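Local coordinates for Ral guanine nucleotide dissociation stimulator-like 2 (Mus musculus, PDB 4JGW), which probably acts as a guanine nucleotide exchange factor for small G proteins of the Ral type and as an effector of Ras or Rap, at residues R287-E292 with A328-T333; P192-V198 with S262-T268. All coordinates share one frame; numbering follows the deposited sequence.

Contact 1. Residues R287-E292 with A328-T333; sequences RARLLE and AWGETT
Ala288, Leu291 and Glu292 of helix 284-303 meet the end of the short helix 326-330 and the turn that follows it, a largely buried helix-to-turn contact inside the RasGEF (CDC25-homology) catalytic domain. The two backbones come close at small residues: the CA atoms of Ala288 and Ala328 are 4.9 Å apart, and the methyl CB of Ala288 rests 3.3 Å from Ala328 O. That carbonyl oxygen is gripped by two donors within its own segment, Glu331 N and Thr332 OG1, which arrive from opposite faces of its plane.

One turn further along helix 284-303, Leu291 provides the apolar centre. Leu291 CD1 lies over the face of the six-membered ring of Trp329, 4.2 Å from the centroid and 17° off the normal, a CH-pi contact. Leu291 CD1 also touches Ala328 CB at 3.8 Å. CD2 reaches the same indole at CZ2. The indole N-H, Trp329 NE1, is bonded to Ile322 O.

Glu292 supplies the polar end. With CG beside the backbone N (chi1 -73°) and the chain extended beyond it, the carboxylate passes Thr332 and accepts from the backbone: Thr333 N to Glu292 OE2 is 3.1 Å with an N-H...O angle of 159°, on the anti side and tilted out of the carboxylate plane. Glu292 OE1 makes a salt bridge to Arg289 NH1 at 2.9 Å. Glu292 OE2 lies over the face of that guanidinium, and the attraction is of charges, with no N-H aimed at OE1.

Thr333 OG1 is bonded to Ser336 OG. Glu292 therefore holds the backbone where one helix gives way to the next, at the N-cap of helix 334-344, packed on helix 284-303, in the mainly helical CDC25-homology domain.

Contact 2. Residues P192-V198 with S262-T268; sequences PADPTDV and SSVLGAT
A Schellman motif closing helix 244-264 forms one half of this contact, and an Asx turn at the start of the 3-10 segment 195-198 forms the other. In the first, Ala267 N bonds to Ser262 O and Gly266 N, more weakly, to Ser263 O; Gly266 has positive phi (60°), as expected of the C-prime residue. In the second, Asp194 OD1 accepts from Thr196 N at 2.9 Å and from Thr196 OG1 at 2.7 Å, both donors approaching from the same face of the carboxylate. Arg280 adds a salt bridge to this oxygen, which is thus engaged by three groups.

Pro195 carries the contact between the two turns. Its CA lies 4.5 Å from that of Ser263, and its ring is pressed against the place where the helix passes into strand 267-269. Pro195 CB packs beside Ser262 OG, and Pro195 CG stands 3.4 Å from Ala267 O. Pro195 CD touches Thr268 OG1 at 3.5 Å, the proline and threonine side chains crossing at about a right angle. On the backbone side, Pro195 O sits 3.1 Å from Ser263 CB. The segments meet by packing, without a hydrogen bond between them; the polar groups bond within their own segment or to other parts of the chain: Ser263 OG, for instance, pairs with Trp294 NE1, and Asp194 O with Trp450 NE1.

Thr196 extends the interface toward the helix end. Because its hydroxyl is turned back to Asp194, the methyl CG2 is the branch that faces the other segment, beside Ser263 O and Gly266 CA. Ser262, with OG anti to its backbone N (chi1 -180°), reaches across the Schellman turn, where Ser262 OG donates to Ala267 O at 2.6 Å and a C=O...O angle of 158°.

Both contacts are mainly buried and lie side by side, their centres about 15 Å apart, and helix 284-303 touches both. Residues 287-292 belong to contact 1 yet also touch contact 2: Arg287 NH1 makes a probable hydrogen bond to Val264 O (2.9 Å), while Leu290 CD2 packs on Val198 CG1 at 3.7 Å. Different sides of one helix thus serve the two contacts, with Arg287 touching both. The chemistry differs with position. Contact 1 grades from a buried Leu291-Trp329 pair to charged groups nearer the surface, and a hydrogen bond joins its segments; contact 2 joins two turns, each braced internally, through proline and threonine packing.

Contact 1. Residues R287-E292 with A328-T333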
loop_
_atom_site.group_PDB
_atom_site.type_symbol
_atom_site.label_atom_id
_atom_site.label_comp_id
_atom_site.label_asym_id
_atom_site.label_seq_id
_atom_site.Cartn_x
_atom_site.Cartn_y
_atom_site.Cartn_z
ATOM N N ARG A 287 -16.975 27.554 19.057
ATOM C CA ARG A 287 -16.854 26.215 18.490
ATOM C C ARG A 287 -16.762 26.264 16.967
ATOM O O ARG A 287 -16.087 25.433 16.357
ATOM C CB ARG A 287 -18.039 25.343 18.920
ATOM C CG ARG A 287 -17.801 23.844 18.754
ATOM C CD ARG A 287 -19.004 22.996 19.174
ATOM N NE ARG A 287 -19.532 23.356 20.492
ATOM C CZ ARG A 287 -19.035 22.941 21.655
ATOM N NH1 ARG A 287 -17.977 22.143 21.695
ATOM N NH2 ARG A 287 -19.601 23.335 22.787
ATOM N N ALA A 288 -17.444 27.238 16.366
ATOM C CA ALA A 288 -17.404 27.447 14.919
ATOM C C ALA A 288 -15.997 27.795 14.441
ATOM O O ALA A 288 -15.597 27.401 13.345
ATOM C CB ALA A 288 -18.382 28.530 14.509
ATOM N N ARG A 289 -15.254 28.527 15.269
ATOM C CA ARG A 289 -13.872 28.896 14.961
ATOM C C ARG A 289 -12.967 27.667 14.875
ATOM O O ARG A 289 -12.038 27.628 14.067
ATOM C CB ARG A 289 -13.336 29.902 15.989
ATOM C CG ARG A 289 -14.099 31.228 16.020
ATOM C CD ARG A 289 -13.985 31.973 14.691
ATOM N NE ARG A 289 -15.232 32.645 14.316
ATOM C CZ ARG A 289 -15.399 33.363 13.204
ATOM N NH1 ARG A 289 -14.404 33.512 12.338
ATOM N NH2 ARG A 289 -16.570 33.936 12.953
ATOM N N LEU A 290 -13.258 26.669 15.707
ATOM C CA LEU A 290 -12.567 25.384 15.663
ATOM C C LEU A 290 -12.942 24.592 14.410
ATOM O O LEU A 290 -12.075 23.995 13.773
ATOM C CB LEU A 290 -12.850 24.575 16.930
ATOM C CG LEU A 290 -12.149 25.062 18.205
ATOM C CD1 LEU A 290 -12.949 24.692 19.442
ATOM C CD2 LEU A 290 -10.728 24.523 18.301
ATOM N N LEU A 291 -14.227 24.602 14.060
ATOM C CA LEU A 291 -14.699 23.977 12.821
ATOM C C LEU A 291 -14.030 24.612 11.603
ATOM O O LEU A 291 -13.505 23.908 10.741
ATOM C CB LEU A 291 -16.224 24.080 12.694
ATOM C CG LEU A 291 -17.118 23.252 13.622
ATOM C CD1 LEU A 291 -18.556 23.745 13.538
ATOM C CD2 LEU A 291 -17.045 21.765 13.302
ATOM N N GLU A 292 -14.047 25.945 11.558
ATOM C CA GLU A 292 -13.402 26.722 10.496
ATOM C C GLU A 292 -11.906 26.424 10.404
ATOM O O GLU A 292 -11.353 26.326 9.307
ATOM C CB GLU A 292 -13.626 28.223 10.719
ATOM C CG GLU A 292 -15.053 28.702 10.432
ATOM C CD GLU A 292 -15.420 29.994 11.160
ATOM O OE1 GLU A 292 -14.519 30.670 11.706
ATOM O OE2 GLU A 292 -16.622 30.337 11.184
ATOM N N ALA A 328 -23.223 25.341 16.307
ATOM C CA ALA A 328 -21.838 25.588 15.912
ATOM C C ALA A 328 -21.707 25.745 14.396
ATOM O O ALA A 328 -21.087 26.699 13.924
ATOM C CB ALA A 328 -20.936 24.475 16.417
ATOM N N TRP A 329 -22.301 24.817 13.644
ATOM C CA TRP A 329 -22.327 24.900 12.180
ATOM C C TRP A 329 -23.039 26.169 11.706
ATOM O O TRP A 329 -22.636 26.780 10.712
ATOM C CB TRP A 329 -22.990 23.662 11.568
ATOM C CG TRP A 329 -22.108 22.440 11.526
ATOM C CD1 TRP A 329 -22.273 21.286 12.236
ATOM C CD2 TRP A 329 -20.930 22.254 10.729
ATOM N NE1 TRP A 329 -21.274 20.393 11.932
ATOM C CE2 TRP A 329 -20.435 20.961 11.010
ATOM C CE3 TRP A 329 -20.245 23.054 9.803
ATOM C CZ2 TRP A 329 -19.284 20.448 10.402
ATOM C CZ3 TRP A 329 -19.099 22.542 9.197
ATOM C CH2 TRP A 329 -18.633 21.251 9.500
ATOM N N GLY A 330 -24.086 26.558 12.433
ATOM C CA GLY A 330 -24.838 27.779 12.148
ATOM C C GLY A 330 -24.038 29.059 12.313
ATOM O O GLY A 330 -24.400 30.093 11.750
ATOM N N GLU A 331 -22.953 28.991 13.085
ATOM C CA GLU A 331 -22.064 30.138 13.296
ATOM C C GLU A 331 -20.852 30.134 12.355
ATOM O O GLU A 331 -20.060 31.080 12.346
ATOM C CB GLU A 331 -21.597 30.205 14.759
ATOM C CG GLU A 331 -22.698 30.504 15.779
ATOM C CD GLU A 331 -23.363 31.858 15.570
ATOM O OE1 GLU A 331 -22.670 32.826 15.185
ATOM O OE2 GLU A 331 -24.588 31.952 15.796
ATOM N N THR A 332 -20.720 29.070 11.568
ATOM C CA THR A 332 -19.627 28.928 10.605
ATOM C C THR A 332 -19.855 29.832 9.391
ATOM O O THR A 332 -20.955 29.864 8.833
ATOM C CB THR A 332 -19.463 27.450 10.168
ATOM O OG1 THR A 332 -19.185 26.641 11.319
ATOM C CG2 THR A 332 -18.332 27.285 9.155
ATOM N N THR A 333 -18.816 30.572 9.000
ATOM C CA THR A 333 -18.887 31.473 7.845
ATOM C C THR A 333 -19.197 30.710 6.558
ATOM O O THR A 333 -18.780 29.558 6.392
ATOM C CB THR A 333 -17.587 32.296 7.650
ATOM O OG1 THR A 333 -16.486 31.416 7.394
ATOM C CG2 THR A 333 -17.286 33.149 8.878
#

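Contact 2. Residues P192-V198 with S262-T268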
loop_
_atom_site.group_PDB
_atom_site.type_symbol
_atom_site.label_atom_id
_atom_site.label_comp_id
_atom_site.label_asym_id
_atom_site.label_seq_id
_atom_site.Cartn_x
_atom_site.Cartn_y
_atom_site.Cartn_z
ATOM N N PRO A 192 -1.756 16.202 29.595
ATOM C CA PRO A 192 -2.395 16.055 28.283
ATOM C C PRO A 192 -2.590 17.391 27.566
ATOM O O PRO A 192 -2.997 18.379 28.186
ATOM C CB PRO A 192 -3.761 15.432 28.620
ATOM C CG PRO A 192 -3.935 15.623 30.097
ATOM C CD PRO A 192 -2.556 15.558 30.652
ATOM N N ALA A 193 -2.292 17.407 26.268
ATOM C CA ALA A 193 -2.389 18.620 25.461
ATOM C C ALA A 193 -3.834 19.080 25.304
ATOM O O ALA A 193 -4.748 18.260 25.201
ATOM C CB ALA A 193 -1.754 18.400 24.095
ATOM N N ASP A 194 -4.025 20.397 25.308
ATOM C CA ASP A 194 -5.323 21.004 25.049
ATOM C C ASP A 194 -5.652 20.804 23.568
ATOM O O ASP A 194 -4.938 21.315 22.703
ATOM C CB ASP A 194 -5.288 22.497 25.413
ATOM C CG ASP A 194 -6.652 23.182 25.296
ATOM O OD1 ASP A 194 -7.574 22.642 24.645
ATOM O OD2 ASP A 194 -6.798 24.288 25.859
ATOM N N PRO A 195 -6.725 20.044 23.272
ATOM C CA PRO A 195 -7.100 19.793 21.880
ATOM C C PRO A 195 -7.481 21.068 21.124
ATOM O O PRO A 195 -7.259 21.150 19.914
ATOM C CB PRO A 195 -8.302 18.846 22.000
ATOM C CG PRO A 195 -8.826 19.052 23.382
ATOM C CD PRO A 195 -7.627 19.358 24.217
ATOM N N THR A 196 -8.023 22.056 21.839
ATOM C CA THR A 196 -8.423 23.334 21.237
ATOM C C THR A 196 -7.228 24.225 20.852
ATOM O O THR A 196 -7.410 25.280 20.243
ATOM C CB THR A 196 -9.413 24.131 22.140
ATOM O OG1 THR A 196 -8.726 24.664 23.278
ATOM C CG2 THR A 196 -10.569 23.249 22.609
ATOM N N ASP A 197 -6.016 23.793 21.200
ATOM C CA ASP A 197 -4.790 24.518 20.848
ATOM C C ASP A 197 -4.423 24.424 19.367
ATOM O O ASP A 197 -3.418 24.992 18.937
ATOM C CB ASP A 197 -3.607 24.059 21.710
ATOM C CG ASP A 197 -3.508 24.810 23.029
ATOM O OD1 ASP A 197 -4.226 25.817 23.219
ATOM O OD2 ASP A 197 -2.695 24.391 23.879
ATOM N N VAL A 198 -5.238 23.704 18.595
ATOM C CA VAL A 198 -5.115 23.684 17.136
ATOM C C VAL A 198 -5.164 25.117 16.582
ATOM O O VAL A 198 -4.561 25.414 15.548
ATOM C CB VAL A 198 -6.200 22.777 16.474
ATOM C CG1 VAL A 198 -7.608 23.305 16.734
ATOM C CG2 VAL A 198 -5.948 22.616 14.978
ATOM N N SER A 262 -12.302 15.524 18.954
ATOM C CA SER A 262 -11.950 15.921 20.317
ATOM C C SER A 262 -11.883 17.442 20.509
ATOM O O SER A 262 -12.446 17.973 21.472
ATOM C CB SER A 262 -10.625 15.264 20.719
ATOM O OG SER A 262 -10.244 15.615 22.036
ATOM N N SER A 263 -11.213 18.135 19.588
ATOM C CA SER A 263 -11.011 19.584 19.702
ATOM C C SER A 263 -12.287 20.382 19.455
ATOM O O SER A 263 -12.551 21.361 20.155
ATOM C CB SER A 263 -9.892 20.063 18.772
ATOM O OG SER A 263 -10.334 20.169 17.436
ATOM N N VAL A 264 -13.066 19.959 18.459
ATOM C CA VAL A 264 -14.358 20.578 18.163
ATOM C C VAL A 264 -15.298 20.453 19.366
ATOM O O VAL A 264 -16.015 21.397 19.702
ATOM C CB VAL A 264 -15.000 19.989 16.874
ATOM C CG1 VAL A 264 -16.474 20.357 16.767
ATOM C CG2 VAL A 264 -14.250 20.472 15.639
ATOM N N LEU A 265 -15.270 19.296 20.024
ATOM C CA LEU A 265 -16.064 19.079 21.231
ATOM C C LEU A 265 -15.403 19.681 22.474
ATOM O O LEU A 265 -16.015 19.730 23.542
ATOM C CB LEU A 265 -16.348 17.587 21.438
ATOM C CG LEU A 265 -17.276 16.905 20.427
ATOM C CD1 LEU A 265 -17.276 15.400 20.640
ATOM C CD2 LEU A 265 -18.697 17.458 20.491
ATOM N N GLY A 266 -14.160 20.139 22.320
ATOM C CA GLY A 266 -13.391 20.742 23.411
ATOM C C GLY A 266 -13.173 19.796 24.575
ATOM O O GLY A 266 -13.078 20.225 25.727
ATOM N N ALA A 267 -13.090 18.505 24.263
ATOM C CA ALA A 267 -13.027 17.457 25.273
ATOM C C ALA A 267 -11.689 16.723 25.282
ATOM O O ALA A 267 -11.021 16.610 24.253
ATOM C CB ALA A 267 -14.175 16.476 25.081
ATOM N N THR A 268 -11.314 16.224 26.455
ATOM C CA THR A 268 -10.088 15.454 26.623
ATOM C C THR A 268 -10.413 14.108 27.267
ATOM O O THR A 268 -11.009 14.053 28.348
ATOM C CB THR A 268 -9.055 16.225 27.472
ATOM O OG1 THR A 268 -8.815 17.509 26.882
ATOM C CG2 THR A 268 -7.741 15.460 27.561
#